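PDB 5EHK: lantibiotic dehydratase from Microbispora corallina, which probably dehydrates serine and threonine residues of the NAI-107 precursor peptide, using glutamate delivered by glutamyl-tRNA. Local coordinates for residues E175-A180 with D293-V298; D715-E720 with L738-A743; P967-V972 with E1059-T1064. All coordinates share one frame; numbering follows the deposited sequence.

In the fold
Contact 1 and contact 2 both lie in the lantibiotic dehydratase N-terminal family region, with centres about 48 Å apart. Contact 3 belongs to the C-terminal family region, about 64 Å from contact 1 and 81 Å from contact 2, centre to centre. Contact 1 is core: a leucine of helix 174-185 sits against the start of helix 294-306, carbon on carbon. Contact 2, largely buried with a partly exposed arginine, joins helix 707-721 to the end of strand 735-739, with an apolar inner part and a charged, water-bridged outer part. Contact 3 is partly buried and pairs two irregular loops through an alanine, a proline and a phenylalanine. No two contacts share a helix or strand.

Contact 1 of 3, residues E175-A180 with D293-V298; sequences EWLLSA and DPLQHV
The carbonyl oxygen of Pro294 accepts a hydrogen bond from Val298 N at 3.1 Å, a first-turn helical bond, and Leu177 lies against that same carbonyl group with CD2 3.7 Å from Pro294 C. The side-chain contacts between the segments are all carbon on carbon, and no hydrogen bond crosses. Leu177 holds CG anti to its backbone N (chi1 179°) and CD2 is the branch that extends the chain outward, which carries it over to the neighbouring helix. There CD2 meets Pro294 CB at 3.8 Å and, tip to tip, Val298 CG2, also at 3.8 Å. The other branch, CD1, folds back and touches Leu295 CD1 at 3.8 Å, the two leucines lying aslant to each other. One leucine thus packs on three residues, Pro294, Leu295 and Val298, at the start of helix 294-306. The short axes of 175-180 and 294-298 run 13° from parallel, 10.9 Å apart at their closest.

Asp293 caps the start of helix 294-306, its carboxylate taking weak bonds from the backbone N of Leu295 and of Gln296. Val298 also packs on Val181 and Leu184 further along helix 174-185, while Leu295 touches Asp331 of helix 318-339. With every touching residue buried, the helices are joined here by hydrophobic packing, while Pro294 O is served within its own helix by Val298 N.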
ATOM      1  N   GLU A 175      25.806  15.169 -27.263  1.00 34.31           N
ATOM      2  CA  GLU A 175      24.638  15.650 -27.964  1.00 32.47           C
ATOM      3  C   GLU A 175      25.088  16.395 -29.214  1.00 39.07           C
ATOM      4  O   GLU A 175      24.545  16.194 -30.298  1.00 42.47           O
ATOM      5  CB  GLU A 175      23.812  16.546 -27.046  1.00 37.28           C
ATOM      6  CG  GLU A 175      22.373  16.675 -27.471  1.00 44.33           C
ATOM      7  CD  GLU A 175      21.461  17.070 -26.327  1.00 49.34           C
ATOM      8  OE1 GLU A 175      21.804  16.746 -25.174  1.00 50.28           O
ATOM      9  OE2 GLU A 175      20.390  17.670 -26.579  1.00 57.32           O
ATOM     10  N   TRP A 176      26.114  17.229 -29.060  1.00 40.83           N
ATOM     11  CA  TRP A 176      26.691  17.971 -30.180  1.00 38.19           C
ATOM     12  C   TRP A 176      27.276  17.024 -31.234  1.00 33.79           C
ATOM     13  O   TRP A 176      26.933  17.108 -32.411  1.00 33.71           O
ATOM     14  CB  TRP A 176      27.734  18.995 -29.681  1.00 37.98           C
ATOM     15  CG  TRP A 176      28.401  19.789 -30.783  1.00 42.44           C
ATOM     16  CD1 TRP A 176      27.909  20.902 -31.408  1.00 48.23           C
ATOM     17  CD2 TRP A 176      29.667  19.515 -31.395  1.00 36.31           C
ATOM     18  NE1 TRP A 176      28.794  21.338 -32.364  1.00 48.06           N
ATOM     19  CE2 TRP A 176      29.878  20.500 -32.379  1.00 45.57           C
ATOM     20  CE3 TRP A 176      30.642  18.536 -31.205  1.00 35.54           C
ATOM     21  CZ2 TRP A 176      31.024  20.531 -33.167  1.00 49.87           C
ATOM     22  CZ3 TRP A 176      31.774  18.567 -31.990  1.00 42.09           C
ATOM     23  CH2 TRP A 176      31.960  19.561 -32.956  1.00 45.67           C
ATOM     24  N   LEU A 177      28.161  16.132 -30.810  1.00 29.68           N
ATOM     25  CA  LEU A 177      28.800  15.205 -31.736  1.00 34.03           C
ATOM     26  C   LEU A 177      27.799  14.326 -32.480  1.00 39.66           C
ATOM     27  O   LEU A 177      27.985  14.027 -33.658  1.00 41.03           O
ATOM     28  CB  LEU A 177      29.819  14.326 -31.016  1.00 33.13           C
ATOM     29  CG  LEU A 177      30.511  13.325 -31.939  1.00 31.20           C
ATOM     30  CD1 LEU A 177      31.279  14.067 -33.020  1.00 29.10           C
ATOM     31  CD2 LEU A 177      31.432  12.397 -31.140  1.00 30.40           C
ATOM     32  N   LEU A 178      26.736  13.917 -31.797  1.00 39.21           N
ATOM     33  CA  LEU A 178      25.747  13.053 -32.427  1.00 37.85           C
ATOM     34  C   LEU A 178      25.005  13.741 -33.580  1.00 41.42           C
ATOM     35  O   LEU A 178      24.697  13.098 -34.584  1.00 43.16           O
ATOM     36  CB  LEU A 178      24.784  12.452 -31.387  1.00 34.92           C
ATOM     37  CG  LEU A 178      25.403  11.316 -30.555  1.00 27.95           C
ATOM     38  CD1 LEU A 178      24.579  11.001 -29.316  1.00 19.34           C
ATOM     39  CD2 LEU A 178      25.642  10.063 -31.390  1.00 23.99           C
ATOM     40  N   SER A 179      24.749  15.042 -33.461  1.00 41.13           N
ATOM     41  CA  SER A 179      24.174  15.803 -34.581  1.00 45.55           C
ATOM     42  C   SER A 179      24.974  15.643 -35.872  1.00 46.42           C
ATOM     43  O   SER A 179      24.403  15.529 -36.962  1.00 46.26           O
ATOM     44  CB  SER A 179      23.986  17.283 -34.240  1.00 46.13           C
ATOM     45  OG  SER A 179      22.854  17.460 -33.401  1.00 51.05           O
ATOM     46  N   ALA A 180      26.294  15.635 -35.738  1.00 40.80           N
ATOM     47  CA  ALA A 180      27.179  15.452 -36.879  1.00 43.44           C
ATOM     48  C   ALA A 180      27.241  13.998 -37.356  1.00 45.73           C
ATOM     49  O   ALA A 180      27.300  13.739 -38.559  1.00 51.11           O
ATOM     50  CB  ALA A 180      28.576  15.970 -36.557  1.00 41.14           C
ATOM     51  N   ASP A 293      38.175   9.048 -26.378  1.00 41.67           N
ATOM     52  CA  ASP A 293      37.598  10.312 -26.797  1.00 40.56           C
ATOM     53  C   ASP A 293      36.596   9.976 -27.897  1.00 39.16           C
ATOM     54  O   ASP A 293      36.931   9.261 -28.851  1.00 36.57           O
ATOM     55  CB  ASP A 293      38.722  11.227 -27.314  1.00 38.67           C
ATOM     56  CG  ASP A 293      38.216  12.525 -27.954  1.00 37.23           C
ATOM     57  OD1 ASP A 293      37.156  13.065 -27.559  1.00 34.65           O
ATOM     58  OD2 ASP A 293      38.920  13.023 -28.858  1.00 41.33           O
ATOM     59  N   PRO A 294      35.345  10.437 -27.730  1.00 32.17           N
ATOM     60  CA  PRO A 294      34.283  10.253 -28.721  1.00 31.51           C
ATOM     61  C   PRO A 294      34.634  10.883 -30.065  1.00 34.88           C
ATOM     62  O   PRO A 294      34.437  10.220 -31.089  1.00 34.16           O
ATOM     63  CB  PRO A 294      33.064  10.941 -28.081  1.00 28.29           C
ATOM     64  CG  PRO A 294      33.636  11.855 -27.038  1.00 32.27           C
ATOM     65  CD  PRO A 294      34.844  11.111 -26.522  1.00 33.68           C
ATOM     66  N   LEU A 295      35.130  12.124 -30.073  1.00 33.82           N
ATOM     67  CA  LEU A 295      35.440  12.804 -31.336  1.00 33.89           C
ATOM     68  C   LEU A 295      36.459  12.012 -32.156  1.00 35.65           C
ATOM     69  O   LEU A 295      36.272  11.780 -33.360  1.00 29.05           O
ATOM     70  CB  LEU A 295      35.932  14.226 -31.089  1.00 32.94           C
ATOM     71  CG  LEU A 295      36.175  15.104 -32.319  1.00 35.19           C
ATOM     72  CD1 LEU A 295      34.923  15.232 -33.172  1.00 39.05           C
ATOM     73  CD2 LEU A 295      36.603  16.482 -31.874  1.00 41.46           C
ATOM     74  N   GLN A 296      37.516  11.570 -31.479  1.00 34.33           N
ATOM     75  CA  GLN A 296      38.568  10.798 -32.110  1.00 36.00           C
ATOM     76  C   GLN A 296      38.021   9.483 -32.654  1.00 43.62           C
ATOM     77  O   GLN A 296      38.445   9.014 -33.715  1.00 43.80           O
ATOM     78  CB  GLN A 296      39.716  10.554 -31.136  1.00 38.80           C
ATOM     79  CG  GLN A 296      40.958   9.976 -31.792  1.00 42.53           C
ATOM     80  CD  GLN A 296      41.528  10.899 -32.877  1.00 52.63           C
ATOM     81  OE1 GLN A 296      41.826  12.081 -32.630  1.00 48.29           O
ATOM     82  NE2 GLN A 296      41.696  10.354 -34.081  1.00 41.07           N
ATOM     83  N   HIS A 297      37.070   8.899 -31.928  1.00 44.59           N
ATOM     84  CA  HIS A 297      36.416   7.679 -32.391  1.00 38.33           C
ATOM     85  C   HIS A 297      35.749   7.869 -33.743  1.00 37.21           C
ATOM     86  O   HIS A 297      35.915   7.020 -34.619  1.00 40.58           O
ATOM     87  CB  HIS A 297      35.377   7.131 -31.400  1.00 35.21           C
ATOM     88  CG  HIS A 297      34.532   6.053 -31.994  1.00 21.12           C
ATOM     89  ND1 HIS A 297      35.004   4.778 -32.209  1.00 23.83           N
ATOM     90  CD2 HIS A 297      33.279   6.082 -32.503  1.00 24.00           C
ATOM     91  CE1 HIS A 297      34.065   4.057 -32.793  1.00 25.70           C
ATOM     92  NE2 HIS A 297      33.009   4.825 -32.984  1.00 27.16           N
ATOM     93  N   VAL A 298      34.978   8.946 -33.910  1.00 29.73           N
ATOM     94  CA  VAL A 298      34.373   9.227 -35.219  1.00 37.16           C
ATOM     95  C   VAL A 298      35.435   9.367 -36.324  1.00 47.63           C
ATOM     96  O   VAL A 298      35.325   8.737 -37.384  1.00 46.51           O
ATOM     97  CB  VAL A 298      33.501  10.494 -35.222  1.00 39.47           C
ATOM     98  CG1 VAL A 298      32.949  10.733 -36.626  1.00 29.22           C
ATOM     99  CG2 VAL A 298      32.371  10.390 -34.188  1.00 36.90           C
TER

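Contact 2 of 3, residues D715-E720 with L738-A743; sequences DRWRAE and LDLDDA
Arg718 and Leu740 meet through their aliphatic parts: CD of the arginine lies 3.7 Å from CD1 of the leucine, and the two side chains run alongside one another but head opposite ways. The same methyl, Leu740 CD1, also comes to the edge of the Trp717 indole, near the ring plane and 4.4 Å from CZ3. One methyl of Leu740 thus touches both the arginine chain and the tryptophan edge, which lie at roughly a right angle to each other as seen from it, with no direct hydrogen bond across the contact.

The polar link runs through a water. It donates to the backbone O of Leu740 at 2.8 Å and weakly accepts from Arg718 NE at 2.7 Å, with a weak, longer bond to Asp715 OD1. The bend of the arginine at chi3 (74°) turns NE off the line of the aliphatic chain and lets one side chain use carbon on Leu740 and nitrogen on the water. Asp741 OD2 stands 5.9 Å from Arg718 NH2, too far for a salt bridge, though the opposite charges probably attract.

Farther out, Trp717 meets the ring of Trp721, with the planes at about 60°, and its NE1 makes a weak bond to Arg693 O. Leu740 is placed by its backbone bonding to Arg725 and by Asp739, whose OD1 accepts a bond from the backbone N of Asp741 at 3.1 Å through its anti lone pair (N-H...O angle 156°). Arg725 also makes a salt bridge to that oxygen. This is an Asx turn after strand 735-739, at the open end of its antiparallel hairpin with strand 726-730; it leads into the Asp742 N-cap of helix 743-755 and packs on helix 707-721.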
ATOM      1  N   ASP A 715      19.883  35.927  12.614  1.00 56.62           N
ATOM      2  CA  ASP A 715      20.569  36.008  13.897  1.00 51.96           C
ATOM      3  C   ASP A 715      19.735  35.346  14.978  1.00 53.07           C
ATOM      4  O   ASP A 715      20.265  34.701  15.894  1.00 53.71           O
ATOM      5  CB  ASP A 715      20.761  37.478  14.269  1.00 55.19           C
ATOM      6  CG  ASP A 715      21.863  38.150  13.468  1.00 61.27           C
ATOM      7  OD1 ASP A 715      22.882  37.488  13.156  1.00 66.42           O
ATOM      8  OD2 ASP A 715      21.696  39.344  13.137  1.00 55.32           O
ATOM      9  N   ARG A 716      18.423  35.517  14.861  1.00 50.25           N
ATOM     10  CA  ARG A 716      17.466  34.884  15.760  1.00 55.05           C
ATOM     11  C   ARG A 716      17.555  33.367  15.610  1.00 49.00           C
ATOM     12  O   ARG A 716      17.723  32.656  16.599  1.00 44.54           O
ATOM     13  CB  ARG A 716      16.048  35.437  15.515  1.00 55.35           C
ATOM     14  CG  ARG A 716      14.990  35.041  16.537  1.00 50.95           C
ATOM     15  CD  ARG A 716      13.871  36.090  16.603  1.00 57.84           C
ATOM     16  NE  ARG A 716      13.230  36.344  15.308  1.00 69.84           N
ATOM     17  CZ  ARG A 716      13.365  37.470  14.604  1.00 71.02           C
ATOM     18  NH1 ARG A 716      14.124  38.464  15.052  1.00 72.19           N
ATOM     19  NH2 ARG A 716      12.744  37.605  13.443  1.00 65.99           N
ATOM     20  N   TRP A 717      17.441  32.888  14.371  1.00 49.81           N
ATOM     21  CA  TRP A 717      17.618  31.471  14.051  1.00 42.93           C
ATOM     22  C   TRP A 717      19.007  30.978  14.428  1.00 39.61           C
ATOM     23  O   TRP A 717      19.155  29.912  15.014  1.00 41.27           O
ATOM     24  CB  TRP A 717      17.372  31.210  12.566  1.00 44.25           C
ATOM     25  CG  TRP A 717      17.684  29.781  12.122  1.00 43.35           C
ATOM     26  CD1 TRP A 717      16.934  28.662  12.365  1.00 36.07           C
ATOM     27  CD2 TRP A 717      18.807  29.344  11.337  1.00 36.29           C
ATOM     28  NE1 TRP A 717      17.527  27.559  11.792  1.00 30.90           N
ATOM     29  CE2 TRP A 717      18.673  27.950  11.155  1.00 33.31           C
ATOM     30  CE3 TRP A 717      19.909  29.994  10.773  1.00 30.86           C
ATOM     31  CZ2 TRP A 717      19.599  27.202  10.434  1.00 32.32           C
ATOM     32  CZ3 TRP A 717      20.826  29.252  10.062  1.00 32.56           C
ATOM     33  CH2 TRP A 717      20.666  27.869   9.895  1.00 31.80           C
ATOM     34  N   ARG A 718      20.024  31.746  14.059  1.00 40.06           N
ATOM     35  CA  ARG A 718      21.404  31.365  14.321  1.00 38.84           C
ATOM     36  C   ARG A 718      21.670  31.144  15.806  1.00 42.95           C
ATOM     37  O   ARG A 718      22.336  30.185  16.191  1.00 47.12           O
ATOM     38  CB  ARG A 718      22.363  32.404  13.752  1.00 40.43           C
ATOM     39  CG  ARG A 718      23.475  31.793  12.932  1.00 44.76           C
ATOM     40  CD  ARG A 718      24.113  32.793  11.969  1.00 46.28           C
ATOM     41  NE  ARG A 718      24.986  33.767  12.624  1.00 44.38           N
ATOM     42  CZ  ARG A 718      26.108  33.454  13.265  1.00 45.09           C
ATOM     43  NH1 ARG A 718      26.486  32.186  13.369  1.00 46.73           N
ATOM     44  NH2 ARG A 718      26.848  34.406  13.820  1.00 44.95           N
ATOM     45  N   ALA A 719      21.129  32.017  16.644  1.00 45.60           N
ATOM     46  CA  ALA A 719      21.385  31.927  18.076  1.00 44.92           C
ATOM     47  C   ALA A 719      20.429  30.950  18.785  1.00 44.03           C
ATOM     48  O   ALA A 719      20.733  30.450  19.862  1.00 43.26           O
ATOM     49  CB  ALA A 719      21.308  33.302  18.700  1.00 49.36           C
ATOM     50  N   GLU A 720      19.291  30.660  18.163  1.00 41.25           N
ATOM     51  CA  GLU A 720      18.285  29.791  18.760  1.00 40.41           C
ATOM     52  C   GLU A 720      18.642  28.300  18.709  1.00 49.12           C
ATOM     53  O   GLU A 720      18.129  27.499  19.513  1.00 44.91           O
ATOM     54  CB  GLU A 720      16.939  30.002  18.076  1.00 41.06           C
ATOM     55  CG  GLU A 720      15.808  29.179  18.675  1.00 45.50           C
ATOM     56  CD  GLU A 720      14.558  29.276  17.840  1.00 50.42           C
ATOM     57  OE1 GLU A 720      14.550  30.152  16.943  1.00 50.27           O
ATOM     58  OE2 GLU A 720      13.614  28.466  18.053  1.00 45.62           O
ATOM     59  N   LEU A 738      29.038  28.767   2.915  1.00 31.03           N
ATOM     60  CA  LEU A 738      28.638  30.149   3.150  1.00 38.03           C
ATOM     61  C   LEU A 738      29.212  30.647   4.465  1.00 38.56           C
ATOM     62  O   LEU A 738      29.167  29.950   5.480  1.00 40.44           O
ATOM     63  CB  LEU A 738      27.110  30.318   3.163  1.00 37.73           C
ATOM     64  CG  LEU A 738      26.264  29.961   1.938  1.00 32.80           C
ATOM     65  CD1 LEU A 738      24.801  30.085   2.314  1.00 30.57           C
ATOM     66  CD2 LEU A 738      26.607  30.814   0.715  1.00 30.06           C
ATOM     67  N   ASP A 739      29.776  31.849   4.430  1.00 36.76           N
ATOM     68  CA  ASP A 739      30.120  32.556   5.649  1.00 45.49           C
ATOM     69  C   ASP A 739      28.966  33.491   6.040  1.00 45.86           C
ATOM     70  O   ASP A 739      28.714  34.490   5.350  1.00 42.86           O
ATOM     71  CB  ASP A 739      31.424  33.327   5.433  1.00 44.38           C
ATOM     72  CG  ASP A 739      32.069  33.756   6.733  1.00 48.88           C
ATOM     73  OD1 ASP A 739      31.358  34.284   7.618  1.00 49.84           O
ATOM     74  OD2 ASP A 739      33.287  33.519   6.896  1.00 50.93           O
ATOM     75  N   LEU A 740      28.301  33.195   7.164  1.00 36.92           N
ATOM     76  CA  LEU A 740      27.095  33.943   7.534  1.00 45.15           C
ATOM     77  C   LEU A 740      27.384  35.279   8.209  1.00 52.77           C
ATOM     78  O   LEU A 740      26.456  35.989   8.617  1.00 53.12           O
ATOM     79  CB  LEU A 740      26.152  33.115   8.411  1.00 40.63           C
ATOM     80  CG  LEU A 740      25.511  31.897   7.749  1.00 42.42           C
ATOM     81  CD1 LEU A 740      24.348  31.351   8.580  1.00 34.22           C
ATOM     82  CD2 LEU A 740      25.097  32.212   6.322  1.00 39.40           C
ATOM     83  N   ASP A 741      28.666  35.619   8.315  1.00 47.56           N
ATOM     84  CA  ASP A 741      29.075  36.933   8.796  1.00 55.59           C
ATOM     85  C   ASP A 741      29.070  37.857   7.584  1.00 54.32           C
ATOM     86  O   ASP A 741      28.689  39.027   7.664  1.00 58.06           O
ATOM     87  CB  ASP A 741      30.483  36.862   9.416  1.00 73.61           C
ATOM     88  CG  ASP A 741      30.665  37.792  10.638  1.00 76.54           C
ATOM     89  OD1 ASP A 741      30.081  38.906  10.672  1.00 72.74           O
ATOM     90  OD2 ASP A 741      31.410  37.396  11.569  1.00 66.77           O
ATOM     91  N   ASP A 742      29.495  37.304   6.457  1.00 51.59           N
ATOM     92  CA  ASP A 742      29.497  38.012   5.187  1.00 50.07           C
ATOM     93  C   ASP A 742      28.103  38.490   4.760  1.00 46.78           C
ATOM     94  O   ASP A 742      27.132  37.744   4.823  1.00 51.38           O
ATOM     95  CB  ASP A 742      30.113  37.128   4.114  1.00 41.06           C
ATOM     96  CG  ASP A 742      30.426  37.885   2.854  1.00 41.60           C
ATOM     97  OD1 ASP A 742      29.598  38.700   2.408  1.00 45.10           O
ATOM     98  OD2 ASP A 742      31.521  37.673   2.310  1.00 49.46           O
ATOM     99  N   ALA A 743      28.016  39.747   4.333  1.00 50.16           N
ATOM    100  CA  ALA A 743      26.732  40.338   3.951  1.00 57.42           C
ATOM    101  C   ALA A 743      26.236  39.808   2.606  1.00 49.19           C
ATOM    102  O   ALA A 743      25.039  39.582   2.434  1.00 45.52           O
ATOM    103  CB  ALA A 743      26.823  41.879   3.930  1.00 51.68           C
TER
HETATM  104  O   HOH W   1      24.989  35.931  11.040  1.00 46.00           O

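Contact 3 of 3, residues P967-V972 with E1059-T1064; sequences PPAPVV and EAFRPT
Phe1061 meets Ala969 and Pro970 with CB and the ring atoms CD1, CE1 and CZ. Its CB starts the contact, 4.0 Å from the CB of Ala969, the two CB atoms facing each other from opposite loops. One step out along the ring, Phe1061 CD1 stands 4.1 Å from that same alanine methyl and 3.9 Å from Pro970 CD, passing from one partner to the next. At CE1 the contact belongs wholly to the proline, with Pro970 CG at 3.4 Å. The tip, Phe1061 CZ, still keeps Pro970 CG within 3.9 Å. The side chains of Phe1061 and Pro970 cross at about a right angle, with the proline carbons set obliquely to the aromatic ring.

No hydrogen bond joins the loops directly; side chains of the two helices that flank the phenylalanine loop bind the backbone of the 967-972 loop instead. Ala969 N bonds to Gln1070 OE1 of helix 1068-1085 and Pro967 O to Arg1058 NH1 of helix 1044-1059, so the proline-rich loop is held to both. On the second loop Arg1062 N bonds to Asp1065 OD2.

Segment 967-970 is extended in polyproline II fashion, with phi/psi of -63°/146° at Pro970, which presents the pyrrolidine to the aromatic. The result is a proline-aromatic contact between a helix-to-strand loop and a helix-to-helix loop, partly open to solvent, in the C-terminal family region of the dehydratase.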
ATOM      1  N   PRO A 967       5.449 -46.704  -2.862  1.00 39.06           N
ATOM      2  CA  PRO A 967       6.886 -46.583  -2.588  1.00 36.85           C
ATOM      3  C   PRO A 967       7.508 -45.523  -3.488  1.00 30.97           C
ATOM      4  O   PRO A 967       7.057 -45.359  -4.613  1.00 30.36           O
ATOM      5  CB  PRO A 967       7.432 -47.954  -2.988  1.00 30.88           C
ATOM      6  CG  PRO A 967       6.435 -48.490  -3.965  1.00 37.51           C
ATOM      7  CD  PRO A 967       5.109 -47.997  -3.480  1.00 34.31           C
ATOM      8  N   PRO A 968       8.502 -44.790  -2.983  1.00 30.25           N
ATOM      9  CA  PRO A 968       9.277 -43.861  -3.809  1.00 34.00           C
ATOM     10  C   PRO A 968      10.077 -44.540  -4.919  1.00 40.70           C
ATOM     11  O   PRO A 968      10.056 -45.766  -5.048  1.00 45.58           O
ATOM     12  CB  PRO A 968      10.204 -43.177  -2.799  1.00 34.35           C
ATOM     13  CG  PRO A 968       9.478 -43.269  -1.488  1.00 28.04           C
ATOM     14  CD  PRO A 968       8.750 -44.596  -1.544  1.00 35.97           C
ATOM     15  N   ALA A 969      10.700 -43.731  -5.770  1.00 43.63           N
ATOM     16  CA  ALA A 969      11.726 -44.216  -6.682  1.00 43.18           C
ATOM     17  C   ALA A 969      12.977 -44.349  -5.830  1.00 45.93           C
ATOM     18  O   ALA A 969      13.088 -43.670  -4.807  1.00 47.51           O
ATOM     19  CB  ALA A 969      11.950 -43.237  -7.814  1.00 43.61           C
ATOM     20  N   PRO A 970      13.900 -45.254  -6.208  1.00 57.91           N
ATOM     21  CA  PRO A 970      15.137 -45.419  -5.429  1.00 57.77           C
ATOM     22  C   PRO A 970      16.017 -44.167  -5.420  1.00 55.12           C
ATOM     23  O   PRO A 970      16.072 -43.427  -6.405  1.00 53.95           O
ATOM     24  CB  PRO A 970      15.865 -46.567  -6.146  1.00 61.01           C
ATOM     25  CG  PRO A 970      15.219 -46.697  -7.472  1.00 53.02           C
ATOM     26  CD  PRO A 970      13.811 -46.220  -7.319  1.00 59.09           C
ATOM     27  N   VAL A 971      16.706 -43.942  -4.307  1.00 54.64           N
ATOM     28  CA  VAL A 971      17.526 -42.748  -4.154  1.00 68.44           C
ATOM     29  C   VAL A 971      19.032 -43.061  -4.221  1.00 73.43           C
ATOM     30  O   VAL A 971      19.471 -44.160  -3.880  1.00 73.81           O
ATOM     31  CB  VAL A 971      17.174 -41.987  -2.853  1.00 66.36           C
ATOM     32  CG1 VAL A 971      18.124 -42.372  -1.718  1.00 69.30           C
ATOM     33  CG2 VAL A 971      17.197 -40.490  -3.099  1.00 62.77           C
ATOM     34  N   VAL A 972      19.813 -42.103  -4.710  1.00 73.74           N
ATOM     35  CA  VAL A 972      21.268 -42.232  -4.731  1.00 77.50           C
ATOM     36  C   VAL A 972      21.887 -41.801  -3.390  1.00 78.73           C
ATOM     37  O   VAL A 972      22.804 -42.434  -2.871  1.00 72.31           O
ATOM     38  CB  VAL A 972      21.891 -41.425  -5.908  1.00 73.79           C
ATOM     39  CG1 VAL A 972      21.523 -39.928  -5.835  1.00 66.84           C
ATOM     40  CG2 VAL A 972      23.396 -41.625  -5.953  1.00 79.88           C
ATOM     41  N   GLU A1059       7.672 -46.583 -12.971  1.00 27.78           N
ATOM     42  CA  GLU A1059       8.034 -47.230 -14.232  1.00 33.69           C
ATOM     43  C   GLU A1059       8.920 -46.367 -15.148  1.00 39.49           C
ATOM     44  O   GLU A1059       9.725 -46.888 -15.922  1.00 41.85           O
ATOM     45  CB  GLU A1059       6.774 -47.646 -14.991  1.00 36.11           C
ATOM     46  CG  GLU A1059       6.655 -49.136 -15.213  1.00 37.58           C
ATOM     47  CD  GLU A1059       5.572 -49.774 -14.362  1.00 41.88           C
ATOM     48  OE1 GLU A1059       5.740 -49.833 -13.118  1.00 37.51           O
ATOM     49  OE2 GLU A1059       4.552 -50.222 -14.945  1.00 36.92           O
ATOM     50  N   ALA A1060       8.783 -45.051 -15.030  1.00 41.99           N
ATOM     51  CA  ALA A1060       9.402 -44.091 -15.942  1.00 40.05           C
ATOM     52  C   ALA A1060      10.599 -43.428 -15.259  1.00 44.01           C
ATOM     53  O   ALA A1060      11.324 -42.624 -15.867  1.00 38.33           O
ATOM     54  CB  ALA A1060       8.387 -43.050 -16.382  1.00 38.52           C
ATOM     55  N   PHE A1061      10.779 -43.765 -13.983  1.00 48.90           N
ATOM     56  CA  PHE A1061      11.929 -43.318 -13.210  1.00 56.69           C
ATOM     57  C   PHE A1061      13.200 -43.795 -13.884  1.00 62.73           C
ATOM     58  O   PHE A1061      13.199 -44.811 -14.591  1.00 63.70           O
ATOM     59  CB  PHE A1061      11.894 -43.933 -11.802  1.00 58.00           C
ATOM     60  CG  PHE A1061      12.858 -45.106 -11.615  1.00 68.23           C
ATOM     61  CD1 PHE A1061      14.068 -44.932 -10.948  1.00 66.90           C
ATOM     62  CD2 PHE A1061      12.559 -46.378 -12.117  1.00 62.69           C
ATOM     63  CE1 PHE A1061      14.948 -46.000 -10.788  1.00 72.79           C
ATOM     64  CE2 PHE A1061      13.430 -47.448 -11.956  1.00 64.31           C
ATOM     65  CZ  PHE A1061      14.626 -47.262 -11.293  1.00 71.25           C
ATOM     66  N   ARG A1062      14.282 -43.054 -13.667  1.00 62.14           N
ATOM     67  CA  ARG A1062      15.619 -43.534 -13.977  1.00 62.29           C
ATOM     68  C   ARG A1062      16.463 -43.034 -12.803  1.00 67.08           C
ATOM     69  O   ARG A1062      16.208 -41.947 -12.279  1.00 67.11           O
ATOM     70  CB  ARG A1062      16.119 -42.983 -15.326  1.00 60.13           C
ATOM     71  CG  ARG A1062      15.095 -43.131 -16.467  1.00 63.04           C
ATOM     72  CD  ARG A1062      15.434 -42.345 -17.742  1.00 68.20           C
ATOM     73  NE  ARG A1062      16.202 -43.120 -18.724  1.00 74.78           N
ATOM     74  CZ  ARG A1062      15.645 -43.699 -19.793  1.00 61.31           C
ATOM     75  NH1 ARG A1062      14.341 -43.558 -20.005  1.00 62.23           N
ATOM     76  NH2 ARG A1062      16.374 -44.399 -20.657  1.00 34.05           N
ATOM     77  N   PRO A1063      17.441 -43.833 -12.348  1.00 70.60           N
ATOM     78  CA  PRO A1063      18.300 -43.405 -11.228  1.00 69.06           C
ATOM     79  C   PRO A1063      19.047 -42.092 -11.519  1.00 64.94           C
ATOM     80  O   PRO A1063      19.566 -41.434 -10.610  1.00 55.35           O
ATOM     81  CB  PRO A1063      19.302 -44.551 -11.086  1.00 68.01           C
ATOM     82  CG  PRO A1063      18.714 -45.710 -11.810  1.00 69.25           C
ATOM     83  CD  PRO A1063      17.682 -45.225 -12.767  1.00 65.57           C
ATOM     84  N   THR A1064      19.070 -41.726 -12.797  1.00 63.11           N
ATOM     85  CA  THR A1064      19.672 -40.492 -13.274  1.00 56.90           C
ATOM     86  C   THR A1064      18.864 -39.261 -12.896  1.00 61.86           C
ATOM     87  O   THR A1064      19.434 -38.200 -12.643  1.00 57.20           O
ATOM     88  CB  THR A1064      19.816 -40.529 -14.813  1.00 64.08           C
ATOM     89  OG1 THR A1064      18.925 -39.577 -15.413  1.00 59.17           O
ATOM     90  CG2 THR A1064      19.503 -41.938 -15.348  1.00 59.87           C
TER